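Local coordinates for protein Alpha/beta hydrolase (Streptomyces albidoflavus, PDB 6KSU) that probably acts as a cyclase related to penicillin-binding proteins, closing non-ribosomal peptides into macrolactams by heterochiral coupling, at residues 36-41 and 359-364; 88-93 and 290-295; 94-99 and 190-195; 401-406 and 459-464; 418-423 and 440-445. All coordinates share one frame; numbering follows the deposited sequence.

Contact 1. Residues 36-41 and 359-364; sequences EELVRE and WEALVA
Leu38 reaches across from the end of one helix to rest on Ala361 and Leu362 of another, and it carries the whole apolar contact on its side. Residues 36-41 form the last turns of helix 23-41. At the start of this segment Glu36 turns elsewhere, its OE2 hydrogen-bonded to OG1 of Thr62 on a neighbouring strand. Two residues on, Leu38 sends CD1 into the opposing helix. This branch lies 3.6 Å from CD1 of Leu362, the two leucines meeting methyl to methyl. The same methyl sits 4.1 Å from CB of Ala361, where the small side chain lets the helices come close: CA of Leu38 is 7.3 Å from CA of Ala361. Leu38 gets there with CG beside its backbone N and opposite the carbonyl carbon (chi1 -55°), and with CD1 stretched outward (chi2 -172°).

Both helices belong to the beta-lactamase and penicillin-binding-protein fold, in which the first and last helices of the domain pack together on one face of the central antiparallel sheet. Trp359 and Leu362 face that sheet here, both touching Leu348. Further along, Val39 adds a second apolar link to helix 355-365 by resting on Leu358.

Contact 2. Residues 88-93 and 290-295; sequences LTAELV and LAMRTC
Beside Ala90, which meets Met292 across the contact, the hydroxyl Thr89 OG1 is held by two partners, Ala253 O, which accepts from it, and Trp194 NE1, which donates to it. The buried hydroxyl thus has both a donor and an acceptor. The neighbouring Ala90 and Glu91 offer an apolar surface to Met292. The methyl CE of Met292 lies 3.7 Å from CB of Ala90, and alanine leaves just enough room for it. On the next residue, CG of Glu91 is 3.9 Å from CE and equally 3.9 Å from SD of Met292, so the thioether lies against the aliphatic part of the glutamate, the two chains at about a right angle. Met292 runs out straight as far as SD and then bends (chi3 56°), which swings CE onto Ala90. The flexible, unbranched methionine suits such a fit. Glu91 is buried, and its OE2 is hydrogen-bonded to NE2 of His271. Helix 286-293 here packs against helix 85-98, whose start carries an SxxK sequence consistent with the active serine region of penicillin-binding proteins. Helices 128-132, 176-189 and 194-206 also pack on helix 85-98, and the backbone of Met292 is hydrogen-bonded to that of Leu310.

Contact 3. Residues 94-99 and 190-195; sequences MQFVCD and SGMDWW
An ST turn at Ser190 ends helix 176-189 and begins the short loop into helix 194-206, and the ring of Phe96 is pressed against it. This lies in the all-helical part of the beta-lactamase-like fold, where helix 85-98 packs on both of those helices. The turn is closed by the backbone N of Met192, which donates to OG of Ser190 over 3.1 Å with a nearly straight N-H...O angle of 163°. The same OG is also hydrogen-bonded to the carbonyl O of Ile186, one turn back, so one hydroxyl bonds both to the last turn of the helix and to the loop that follows. Its torsion makes this possible: OG sits between the backbone N and the carbonyl carbon (chi1 72°), turned toward the peptide groups it serves, while CB is left as the apolar contact surface.

CB of Ser190 meets the far end of the Phe96 ring obliquely, 3.3 Å from CE1 and 3.4 Å from CZ, a tight fit for carbon atoms. Serine suits the place because its hydroxyl serves the turn while its CB meets the ring. Asp193 follows as N-cap of helix 194-206, whose residues Ala197, Ser200 and Cys201 support the side chain of Met192. The tip of that methionine reaches the ring's edge near its plane, with CE 4.4 Å from CZ of Phe96.

Contact 4. Residues 401-406 and 459-464; sequences LELMVT and ALLQYG
Leu403 and Tyr463 come at one another from opposite directions inside a barrel. Eight antiparallel strands follow each other in sequence order round it, an up-and-down meander. Strands 401-407 and 458-463 are not neighbours in the sheet, and no hydrogen bond joins the two segments; they meet through side chains in the interior, CA of Leu403 lying 9.4 Å from CA of Leu461. From its side Leu403 sends CD2 to within 4.0 Å of CE2 of Tyr463, striking the ring at a slant. The tyrosine places its ring there with CG between the backbone N and the carbonyl carbon (chi1 76°). Leu461, two residues before it and on the same side of the strand, puts CD2 4.3 Å from the same methyl. One leucine branch is therefore shared by an aliphatic and an aromatic partner; a methyl has no polar demand and can rest against both. Leu415 on strand 413-417 backs Leu403, and Phe449 and Tyr396 adjoin Leu461. Before this pair, Ala459 and Leu460 both face Val450 as a classic beta bulge. Val405, further along its strand, approaches more loosely, with CG2 4.6 Å from CD1 of Leu461.

Contact 5. Residues 418-423 and 440-445; sequences ESYSDY and PGALPI
Tyr423 packs tightly on Ile445 and the carbonyl of Leu443, whereas Tyr420 only brushes Ala442. Strand 420-427 and the entry to strand 445-451 lie on either side of strand 432-437 in the barrel, so the two segments meet over it through side chains, their touching parts running 47° apart. In the packed part, the ring of Tyr423 meets two different partners. The methyl CD1 of Ile445 stands over one face, 4.2 Å from the ring centroid and 28° off the normal, a CH-pi contact in which the side chains cross at about a right angle. At the ring's edge and in its plane, CE1 of Tyr423 is 3.4 Å from the carbonyl O of Leu443. Ile445 reaches the face because CG1 lies beside its backbone N (chi1 -62°) and the chain then extends to CD1.

Toward solvent the fit slackens. Tyr420, an exposed residue, turns only the edge of its ring to the other segment, CD1 lying 4.4 Å from CB of Ala442. Leu443 makes its close approach through its carbonyl, not its side chain. Arg417 serves both tyrosines: it hydrogen-bonds OH of Tyr423 through NH1 and makes a cation-pi contact with Tyr420. The packing on Tyr423 is consistent with the ring's charge distribution, the electron-rich face meeting a methyl and the slightly positive C-H edge a carbonyl oxygen.

How the contacts relate
From the N terminus, contact 1 closes the longest loop, joining helix 23-41 to helix 355-365 across almost the whole beta-lactamase-like domain. Nested in it is contact 2, between helices 85-98 and 286-293, and within that contact 3, which ties the later part of helix 85-98 to the turn after helix 176-189. Contacts 2 and 3 touch where Met94 packs on Ala291 and Met292. Contact 1 lies about 38 Å from contact 3, centre to centre. After these close, the C-terminal barrel begins: contact 4 joins two non-neighbouring strands through its interior, and contact 5 is nested inside, the two meeting where Tyr463 packs on Ile445.

Contact 1. Residues 36-41 and 359-364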
# COMPACT_ATOMS: atom_id res chain seq x y z
N GLU A 36 -16.71 -16.98 -6.39
CA GLU A 36 -18.12 -16.66 -6.64
C GLU A 36 -18.93 -16.70 -5.34
O GLU A 36 -19.67 -15.75 -5.04
CB GLU A 36 -18.70 -17.63 -7.66
CG GLU A 36 -19.63 -16.96 -8.63
CD GLU A 36 -18.88 -16.00 -9.52
OE1 GLU A 36 -18.26 -16.45 -10.52
OE2 GLU A 36 -18.91 -14.80 -9.21
N GLU A 37 -18.78 -17.78 -4.56
CA GLU A 37 -19.50 -17.86 -3.29
C GLU A 37 -19.19 -16.65 -2.42
O GLU A 37 -20.10 -16.04 -1.85
CB GLU A 37 -19.14 -19.15 -2.54
CG GLU A 37 -19.41 -20.51 -3.25
CD GLU A 37 -20.50 -20.47 -4.33
OE1 GLU A 37 -21.67 -20.15 -4.01
OE2 GLU A 37 -20.19 -20.81 -5.50
N LEU A 38 -17.90 -16.28 -2.32
CA LEU A 38 -17.53 -15.23 -1.36
C LEU A 38 -17.92 -13.84 -1.84
O LEU A 38 -18.22 -12.97 -1.02
CB LEU A 38 -16.04 -15.29 -1.07
CG LEU A 38 -15.54 -16.64 -0.58
CD1 LEU A 38 -14.08 -16.55 -0.12
CD2 LEU A 38 -16.48 -17.16 0.53
N VAL A 39 -17.91 -13.60 -3.16
CA VAL A 39 -18.38 -12.30 -3.66
C VAL A 39 -19.85 -12.10 -3.30
O VAL A 39 -20.26 -11.04 -2.81
CB VAL A 39 -18.14 -12.20 -5.18
CG1 VAL A 39 -18.97 -11.10 -5.75
CG2 VAL A 39 -16.67 -11.95 -5.48
N ARG A 40 -20.67 -13.13 -3.53
CA ARG A 40 -22.08 -13.05 -3.20
C ARG A 40 -22.29 -12.93 -1.69
O ARG A 40 -22.95 -12.01 -1.21
CB ARG A 40 -22.82 -14.27 -3.78
CG ARG A 40 -23.45 -14.00 -5.14
CD ARG A 40 -23.68 -15.24 -6.01
NE ARG A 40 -23.82 -14.77 -7.39
CZ ARG A 40 -24.94 -14.23 -7.88
NH1 ARG A 40 -26.03 -14.15 -7.13
NH2 ARG A 40 -24.96 -13.77 -9.13
N GLU A 41 -21.68 -13.84 -0.93
CA GLU A 41 -21.83 -13.85 0.52
C GLU A 41 -21.51 -12.50 1.17
O GLU A 41 -22.18 -12.09 2.11
CB GLU A 41 -20.96 -14.96 1.10
CG GLU A 41 -20.75 -14.91 2.58
CD GLU A 41 -20.09 -16.18 3.08
OE1 GLU A 41 -19.36 -16.11 4.09
OE2 GLU A 41 -20.30 -17.24 2.45
N TRP A 359 -11.34 -10.00 0.70
CA TRP A 359 -9.93 -10.39 0.70
C TRP A 359 -9.63 -11.28 1.90
O TRP A 359 -9.00 -12.34 1.76
CB TRP A 359 -9.03 -9.16 0.71
CG TRP A 359 -7.56 -9.52 0.82
CD1 TRP A 359 -6.70 -9.19 1.84
CD2 TRP A 359 -6.79 -10.27 -0.12
NE1 TRP A 359 -5.45 -9.69 1.59
CE2 TRP A 359 -5.47 -10.35 0.39
CE3 TRP A 359 -7.07 -10.88 -1.35
CZ2 TRP A 359 -4.45 -11.01 -0.28
CZ3 TRP A 359 -6.06 -11.53 -2.01
CH2 TRP A 359 -4.76 -11.60 -1.47
N GLU A 360 -10.09 -10.87 3.09
CA GLU A 360 -9.83 -11.65 4.30
C GLU A 360 -10.41 -13.06 4.18
O GLU A 360 -9.71 -14.06 4.41
CB GLU A 360 -10.40 -10.91 5.52
CG GLU A 360 -10.18 -11.59 6.85
CD GLU A 360 -10.83 -10.83 8.02
OE1 GLU A 360 -11.18 -9.64 7.85
OE2 GLU A 360 -11.00 -11.44 9.10
N ALA A 361 -11.68 -13.17 3.78
CA ALA A 361 -12.30 -14.48 3.62
C ALA A 361 -11.60 -15.31 2.54
O ALA A 361 -11.47 -16.53 2.68
CB ALA A 361 -13.79 -14.31 3.29
N LEU A 362 -11.14 -14.65 1.48
CA LEU A 362 -10.35 -15.34 0.46
C LEU A 362 -9.05 -15.89 1.04
O LEU A 362 -8.64 -17.01 0.73
CB LEU A 362 -10.06 -14.37 -0.69
CG LEU A 362 -10.20 -14.77 -2.17
CD1 LEU A 362 -11.35 -15.75 -2.38
CD2 LEU A 362 -10.44 -13.51 -2.96
N VAL A 363 -8.40 -15.13 1.92
CA VAL A 363 -7.13 -15.60 2.47
C VAL A 363 -7.36 -16.82 3.36
O VAL A 363 -6.59 -17.79 3.32
CB VAL A 363 -6.42 -14.47 3.22
CG1 VAL A 363 -5.32 -15.03 4.07
CG2 VAL A 363 -5.86 -13.42 2.24
N ALA A 364 -8.44 -16.81 4.13
CA ALA A 364 -8.72 -17.92 5.03
C ALA A 364 -9.24 -19.15 4.31
O ALA A 364 -8.98 -20.27 4.75
CB ALA A 364 -9.72 -17.50 6.11

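Contact 2. Residues 88-93 and 290-295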
# COMPACT_ATOMS: atom_id res chain seq x y z
N LEU A 88 4.04 -0.45 -8.85
CA LEU A 88 4.40 -0.15 -10.24
C LEU A 88 5.34 1.04 -10.30
O LEU A 88 6.29 1.04 -11.10
CB LEU A 88 3.13 0.10 -11.05
CG LEU A 88 2.42 -1.26 -10.93
CD1 LEU A 88 1.09 -1.13 -10.22
CD2 LEU A 88 2.29 -1.91 -12.27
N THR A 89 5.11 2.03 -9.45
CA THR A 89 6.05 3.14 -9.30
C THR A 89 7.43 2.62 -8.89
O THR A 89 8.46 3.05 -9.44
CB THR A 89 5.52 4.14 -8.28
OG1 THR A 89 4.48 4.89 -8.90
CG2 THR A 89 6.65 5.09 -7.80
N ALA A 90 7.46 1.70 -7.92
CA ALA A 90 8.73 1.09 -7.54
C ALA A 90 9.34 0.36 -8.72
O ALA A 90 10.55 0.45 -8.96
CB ALA A 90 8.54 0.12 -6.38
N GLU A 91 8.51 -0.35 -9.47
CA GLU A 91 8.99 -1.06 -10.64
C GLU A 91 9.56 -0.08 -11.67
O GLU A 91 10.60 -0.33 -12.27
CB GLU A 91 7.86 -1.90 -11.20
CG GLU A 91 7.68 -3.27 -10.49
CD GLU A 91 6.81 -4.22 -11.34
OE1 GLU A 91 6.00 -3.71 -12.13
OE2 GLU A 91 6.96 -5.46 -11.25
N LEU A 92 8.88 1.05 -11.85
CA LEU A 92 9.34 2.08 -12.75
C LEU A 92 10.68 2.64 -12.29
O LEU A 92 11.63 2.76 -13.08
CB LEU A 92 8.28 3.17 -12.83
CG LEU A 92 8.57 4.31 -13.79
CD1 LEU A 92 8.91 3.73 -15.15
CD2 LEU A 92 7.34 5.22 -13.87
N VAL A 93 10.78 2.97 -10.99
CA VAL A 93 12.03 3.50 -10.44
C VAL A 93 13.16 2.49 -10.63
O VAL A 93 14.29 2.86 -11.00
CB VAL A 93 11.84 3.87 -8.95
CG1 VAL A 93 13.17 4.19 -8.31
CG2 VAL A 93 10.91 5.04 -8.79
N LEU A 290 15.09 -8.93 -6.96
CA LEU A 290 15.57 -9.36 -5.65
C LEU A 290 15.66 -8.18 -4.69
O LEU A 290 15.33 -8.31 -3.50
CB LEU A 290 16.92 -10.05 -5.78
CG LEU A 290 17.53 -10.52 -4.46
CD1 LEU A 290 16.64 -11.55 -3.76
CD2 LEU A 290 18.95 -11.06 -4.66
N ALA A 291 16.05 -7.01 -5.19
CA ALA A 291 16.11 -5.81 -4.36
C ALA A 291 14.72 -5.39 -3.86
O ALA A 291 14.54 -5.08 -2.67
CB ALA A 291 16.76 -4.69 -5.15
N MET A 292 13.71 -5.37 -4.76
CA MET A 292 12.34 -5.04 -4.36
C MET A 292 11.84 -5.95 -3.26
O MET A 292 11.06 -5.52 -2.39
CB MET A 292 11.41 -5.13 -5.57
CG MET A 292 11.76 -4.09 -6.59
SD MET A 292 10.53 -3.89 -7.86
CE MET A 292 9.08 -3.53 -6.85
N ARG A 293 12.28 -7.20 -3.28
CA ARG A 293 11.92 -8.24 -2.32
C ARG A 293 12.77 -8.20 -1.05
O ARG A 293 12.34 -8.74 -0.02
CB ARG A 293 12.10 -9.60 -3.01
CG ARG A 293 11.47 -10.75 -2.31
CD ARG A 293 11.14 -11.86 -3.29
NE ARG A 293 12.26 -12.60 -3.87
CZ ARG A 293 12.40 -12.86 -5.17
NH1 ARG A 293 11.52 -12.41 -6.05
NH2 ARG A 293 13.43 -13.56 -5.60
N THR A 294 13.96 -7.62 -1.08
CA THR A 294 14.86 -7.70 0.07
C THR A 294 14.48 -6.65 1.12
O THR A 294 14.56 -5.45 0.86
CB THR A 294 16.32 -7.53 -0.36
OG1 THR A 294 16.63 -8.52 -1.33
CG2 THR A 294 17.27 -7.69 0.85
N CYS A 295 14.06 -7.11 2.29
CA CYS A 295 13.54 -6.19 3.29
C CYS A 295 14.67 -5.40 3.96
O CYS A 295 15.81 -5.86 4.07
CB CYS A 295 12.72 -6.94 4.34
SG CYS A 295 11.19 -7.65 3.63

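Contact 3. Residues 94-99 and 190-195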
# COMPACT_ATOMS: atom_id res chain seq x y z
N MET A 94 12.88 1.21 -10.38
CA MET A 94 13.93 0.21 -10.50
C MET A 94 14.41 0.06 -11.94
O MET A 94 15.58 -0.28 -12.15
CB MET A 94 13.45 -1.14 -9.96
CG MET A 94 13.25 -1.18 -8.46
SD MET A 94 14.67 -0.59 -7.46
CE MET A 94 15.64 -2.08 -7.41
N GLN A 95 13.54 0.29 -12.94
CA GLN A 95 14.00 0.27 -14.33
C GLN A 95 15.10 1.29 -14.57
O GLN A 95 16.10 0.99 -15.24
CB GLN A 95 12.85 0.57 -15.28
CG GLN A 95 12.06 -0.60 -15.75
CD GLN A 95 11.03 -0.14 -16.75
OE1 GLN A 95 10.80 1.06 -16.90
NE2 GLN A 95 10.42 -1.09 -17.46
N PHE A 96 14.92 2.52 -14.05
CA PHE A 96 15.90 3.57 -14.29
C PHE A 96 17.22 3.26 -13.60
O PHE A 96 18.29 3.57 -14.13
CB PHE A 96 15.33 4.92 -13.84
CG PHE A 96 14.36 5.50 -14.80
CD1 PHE A 96 14.80 6.30 -15.85
CD2 PHE A 96 13.01 5.19 -14.71
CE1 PHE A 96 13.90 6.80 -16.77
CE2 PHE A 96 12.10 5.68 -15.63
CZ PHE A 96 12.54 6.49 -16.66
N VAL A 97 17.14 2.62 -12.44
CA VAL A 97 18.34 2.19 -11.74
C VAL A 97 19.13 1.21 -12.60
O VAL A 97 20.34 1.35 -12.79
CB VAL A 97 17.95 1.58 -10.38
CG1 VAL A 97 19.09 0.78 -9.75
CG2 VAL A 97 17.41 2.68 -9.46
N CYS A 98 18.43 0.25 -13.20
CA CYS A 98 19.13 -0.79 -13.95
C CYS A 98 19.77 -0.24 -15.23
O CYS A 98 20.87 -0.65 -15.60
CB CYS A 98 18.16 -1.93 -14.24
SG CYS A 98 17.62 -2.67 -12.71
N ASP A 99 19.11 0.70 -15.90
CA ASP A 99 19.80 1.35 -17.00
C ASP A 99 20.91 2.29 -16.54
O ASP A 99 21.53 2.95 -17.38
CB ASP A 99 18.80 2.10 -17.87
CG ASP A 99 17.70 1.20 -18.41
OD1 ASP A 99 17.97 -0.01 -18.60
OD2 ASP A 99 16.58 1.69 -18.66
N SER A 190 14.38 10.43 -15.93
CA SER A 190 13.92 10.56 -17.30
C SER A 190 13.72 12.05 -17.55
O SER A 190 14.02 12.90 -16.71
CB SER A 190 12.65 9.77 -17.53
OG SER A 190 11.54 10.39 -16.89
N GLY A 191 13.20 12.41 -18.71
CA GLY A 191 12.77 13.78 -18.85
C GLY A 191 11.27 13.83 -19.01
O GLY A 191 10.73 14.82 -19.52
N MET A 192 10.57 12.79 -18.58
CA MET A 192 9.13 12.72 -18.73
C MET A 192 8.42 12.76 -17.39
O MET A 192 8.93 12.28 -16.38
CB MET A 192 8.69 11.46 -19.48
CG MET A 192 9.59 11.03 -20.58
SD MET A 192 9.21 9.31 -20.93
CE MET A 192 10.53 8.50 -20.05
N ASP A 193 7.20 13.31 -17.41
CA ASP A 193 6.35 13.27 -16.23
C ASP A 193 6.02 11.83 -15.85
O ASP A 193 6.18 10.89 -16.64
CB ASP A 193 5.08 14.07 -16.49
CG ASP A 193 4.17 13.41 -17.52
OD1 ASP A 193 3.46 12.45 -17.16
OD2 ASP A 193 4.17 13.85 -18.69
N TRP A 194 5.56 11.66 -14.60
CA TRP A 194 5.33 10.31 -14.08
C TRP A 194 4.34 9.52 -14.94
O TRP A 194 4.56 8.33 -15.19
CB TRP A 194 4.83 10.36 -12.63
CG TRP A 194 4.37 9.02 -12.13
CD1 TRP A 194 5.16 8.04 -11.61
CD2 TRP A 194 3.02 8.50 -12.13
NE1 TRP A 194 4.38 6.94 -11.26
CE2 TRP A 194 3.08 7.20 -11.58
CE3 TRP A 194 1.78 9.02 -12.53
CZ2 TRP A 194 1.95 6.41 -11.44
CZ3 TRP A 194 0.66 8.23 -12.39
CH2 TRP A 194 0.74 6.94 -11.84
N TRP A 195 3.25 10.15 -15.38
CA TRP A 195 2.28 9.46 -16.25
C TRP A 195 2.94 8.95 -17.53
O TRP A 195 2.84 7.77 -17.87
CB TRP A 195 1.12 10.38 -16.61
CG TRP A 195 0.17 10.72 -15.50
CD1 TRP A 195 -1.06 10.17 -15.29
CD2 TRP A 195 0.35 11.71 -14.48
NE1 TRP A 195 -1.65 10.75 -14.19
CE2 TRP A 195 -0.81 11.69 -13.67
CE3 TRP A 195 1.38 12.60 -14.16
CZ2 TRP A 195 -0.97 12.54 -12.58
CZ3 TRP A 195 1.22 13.44 -13.06
CH2 TRP A 195 0.05 13.40 -12.28

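Contact 4. Residues 401-406 and 459-464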
# COMPACT_ATOMS: atom_id res chain seq x y z
N LEU A 401 -1.84 14.88 11.51
CA LEU A 401 -2.45 13.97 12.47
C LEU A 401 -1.67 13.97 13.78
O LEU A 401 -0.44 13.91 13.78
CB LEU A 401 -2.53 12.56 11.89
CG LEU A 401 -2.93 12.51 10.40
CD1 LEU A 401 -2.70 11.13 9.76
CD2 LEU A 401 -4.38 12.97 10.19
N GLU A 402 -2.39 14.05 14.89
CA GLU A 402 -1.72 14.14 16.18
C GLU A 402 -2.44 13.30 17.21
O GLU A 402 -3.65 13.06 17.12
CB GLU A 402 -1.60 15.60 16.66
CG GLU A 402 -2.91 16.37 16.69
CD GLU A 402 -2.68 17.85 16.92
OE1 GLU A 402 -1.53 18.23 17.20
OE2 GLU A 402 -3.65 18.63 16.81
N LEU A 403 -1.67 12.86 18.21
CA LEU A 403 -2.17 12.06 19.31
C LEU A 403 -1.52 12.62 20.57
O LEU A 403 -0.41 13.17 20.50
CB LEU A 403 -1.82 10.58 19.07
CG LEU A 403 -2.81 9.42 19.17
CD1 LEU A 403 -4.12 9.78 18.48
CD2 LEU A 403 -2.18 8.18 18.52
N MET A 404 -2.19 12.51 21.71
CA MET A 404 -1.59 12.97 22.96
C MET A 404 -1.61 11.87 24.01
O MET A 404 -2.62 11.19 24.19
CB MET A 404 -2.29 14.21 23.50
CG MET A 404 -2.28 15.39 22.54
SD MET A 404 -2.66 16.94 23.37
CE MET A 404 -2.39 16.48 25.07
N VAL A 405 -0.48 11.68 24.67
CA VAL A 405 -0.41 10.77 25.80
C VAL A 405 -0.53 11.63 27.04
O VAL A 405 0.35 12.43 27.34
CB VAL A 405 0.87 9.95 25.82
CG1 VAL A 405 1.00 9.22 27.16
CG2 VAL A 405 0.86 8.96 24.66
N THR A 406 -1.63 11.46 27.75
CA THR A 406 -1.94 12.26 28.92
C THR A 406 -2.11 11.34 30.12
O THR A 406 -1.94 10.13 30.03
CB THR A 406 -3.20 13.10 28.71
OG1 THR A 406 -4.35 12.23 28.72
CG2 THR A 406 -3.12 13.84 27.38
N ALA A 459 10.92 8.49 21.80
CA ALA A 459 10.96 9.43 20.68
C ALA A 459 9.89 9.18 19.62
O ALA A 459 9.49 10.12 18.92
CB ALA A 459 12.35 9.40 20.02
N LEU A 460 9.41 7.94 19.50
CA LEU A 460 8.43 7.60 18.48
C LEU A 460 7.32 6.74 19.06
O LEU A 460 7.56 5.88 19.91
CB LEU A 460 9.06 6.84 17.31
CG LEU A 460 9.86 7.71 16.36
CD1 LEU A 460 10.23 6.89 15.14
CD2 LEU A 460 9.02 8.93 16.01
N LEU A 461 6.12 6.97 18.55
CA LEU A 461 5.00 6.06 18.64
C LEU A 461 4.70 5.57 17.22
O LEU A 461 4.55 6.38 16.30
CB LEU A 461 3.81 6.79 19.27
CG LEU A 461 2.39 6.27 19.46
CD1 LEU A 461 1.70 7.14 20.52
CD2 LEU A 461 1.56 6.19 18.15
N GLN A 462 4.64 4.25 17.02
CA GLN A 462 4.17 3.76 15.73
C GLN A 462 3.08 2.71 15.89
O GLN A 462 3.08 1.91 16.83
CB GLN A 462 5.35 3.25 14.84
CG GLN A 462 6.12 2.07 15.32
CD GLN A 462 7.31 1.75 14.42
OE1 GLN A 462 7.97 0.74 14.62
NE2 GLN A 462 7.58 2.61 13.44
N TYR A 463 2.13 2.75 14.94
CA TYR A 463 0.99 1.85 14.81
C TYR A 463 0.44 1.98 13.40
O TYR A 463 0.55 3.05 12.78
CB TYR A 463 -0.14 2.17 15.81
CG TYR A 463 -0.98 3.40 15.47
CD1 TYR A 463 -2.24 3.26 14.86
CD2 TYR A 463 -0.54 4.69 15.76
CE1 TYR A 463 -3.03 4.37 14.57
CE2 TYR A 463 -1.32 5.82 15.45
CZ TYR A 463 -2.57 5.64 14.85
OH TYR A 463 -3.37 6.72 14.54
N GLY A 464 -0.19 0.92 12.90
CA GLY A 464 -0.64 0.90 11.51
C GLY A 464 0.47 1.24 10.52
O GLY A 464 0.20 1.82 9.46

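Contact 5. Residues 418-423 and 440-445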
# COMPACT_ATOMS: atom_id res chain seq x y z
N GLU A 418 -8.29 14.29 18.48
CA GLU A 418 -9.11 15.50 18.35
C GLU A 418 -10.63 15.32 18.47
O GLU A 418 -11.29 16.04 19.23
CB GLU A 418 -8.79 16.20 17.02
CG GLU A 418 -9.60 17.47 16.80
CD GLU A 418 -8.76 18.64 16.34
OE1 GLU A 418 -9.34 19.66 15.88
OE2 GLU A 418 -7.52 18.56 16.44
N SER A 419 -11.23 14.39 17.74
CA SER A 419 -12.69 14.29 17.80
C SER A 419 -13.14 12.93 18.31
O SER A 419 -14.28 12.54 18.06
CB SER A 419 -13.31 14.57 16.44
OG SER A 419 -12.77 15.76 15.88
N TYR A 420 -12.27 12.20 19.00
CA TYR A 420 -12.60 10.87 19.50
C TYR A 420 -12.62 10.87 21.01
O TYR A 420 -11.94 11.68 21.66
CB TYR A 420 -11.59 9.81 19.03
CG TYR A 420 -11.71 9.40 17.60
CD1 TYR A 420 -11.89 8.07 17.25
CD2 TYR A 420 -11.62 10.33 16.58
CE1 TYR A 420 -11.99 7.68 15.92
CE2 TYR A 420 -11.72 9.96 15.26
CZ TYR A 420 -11.91 8.64 14.93
OH TYR A 420 -12.00 8.27 13.61
N SER A 421 -13.38 9.93 21.56
CA SER A 421 -13.26 9.58 22.97
C SER A 421 -11.81 9.24 23.33
O SER A 421 -11.03 8.75 22.50
CB SER A 421 -14.18 8.40 23.29
OG SER A 421 -15.55 8.78 23.24
N ASP A 422 -11.43 9.55 24.56
CA ASP A 422 -10.12 9.18 25.07
C ASP A 422 -9.96 7.66 25.05
O ASP A 422 -10.92 6.92 25.28
CB ASP A 422 -9.93 9.70 26.49
CG ASP A 422 -9.87 11.21 26.56
OD1 ASP A 422 -9.91 11.88 25.51
OD2 ASP A 422 -9.75 11.73 27.69
N TYR A 423 -8.75 7.19 24.74
CA TYR A 423 -8.45 5.77 24.85
C TYR A 423 -7.73 5.50 26.18
O TYR A 423 -6.87 6.28 26.61
CB TYR A 423 -7.56 5.27 23.69
CG TYR A 423 -8.01 5.48 22.24
CD1 TYR A 423 -8.37 4.40 21.43
CD2 TYR A 423 -7.99 6.74 21.66
CE1 TYR A 423 -8.75 4.59 20.09
CE2 TYR A 423 -8.35 6.94 20.33
CZ TYR A 423 -8.74 5.87 19.56
OH TYR A 423 -9.09 6.10 18.25
N PRO A 440 -17.35 2.22 21.99
CA PRO A 440 -17.20 0.86 21.43
C PRO A 440 -17.26 0.79 19.91
O PRO A 440 -16.85 -0.22 19.33
CB PRO A 440 -18.37 0.10 22.05
CG PRO A 440 -19.42 1.18 22.28
CD PRO A 440 -18.63 2.39 22.70
N GLY A 441 -17.79 1.81 19.24
CA GLY A 441 -17.70 1.71 17.80
C GLY A 441 -16.38 2.15 17.23
O GLY A 441 -16.24 2.28 16.01
N ALA A 442 -15.38 2.43 18.06
CA ALA A 442 -14.10 2.86 17.53
C ALA A 442 -13.08 1.75 17.66
O ALA A 442 -13.17 0.90 18.55
CB ALA A 442 -13.63 4.14 18.22
N LEU A 443 -12.09 1.75 16.76
CA LEU A 443 -11.20 0.61 16.92
C LEU A 443 -10.12 0.91 17.96
O LEU A 443 -9.67 2.05 18.10
CB LEU A 443 -10.55 0.27 15.60
CG LEU A 443 -11.53 0.03 14.45
CD1 LEU A 443 -10.82 0.16 13.10
CD2 LEU A 443 -12.21 -1.34 14.61
N PRO A 444 -9.71 -0.11 18.71
CA PRO A 444 -8.55 0.05 19.60
C PRO A 444 -7.27 0.12 18.78
O PRO A 444 -7.23 -0.26 17.61
CB PRO A 444 -8.59 -1.21 20.48
CG PRO A 444 -9.29 -2.23 19.62
CD PRO A 444 -10.28 -1.47 18.78
N ILE A 445 -6.20 0.60 19.42
CA ILE A 445 -4.92 0.83 18.74
C ILE A 445 -3.84 0.01 19.42
O ILE A 445 -3.49 0.26 20.58
CB ILE A 445 -4.54 2.32 18.72
CG1 ILE A 445 -5.59 3.14 17.94
CG2 ILE A 445 -3.15 2.49 18.11
CD1 ILE A 445 -5.39 4.65 18.03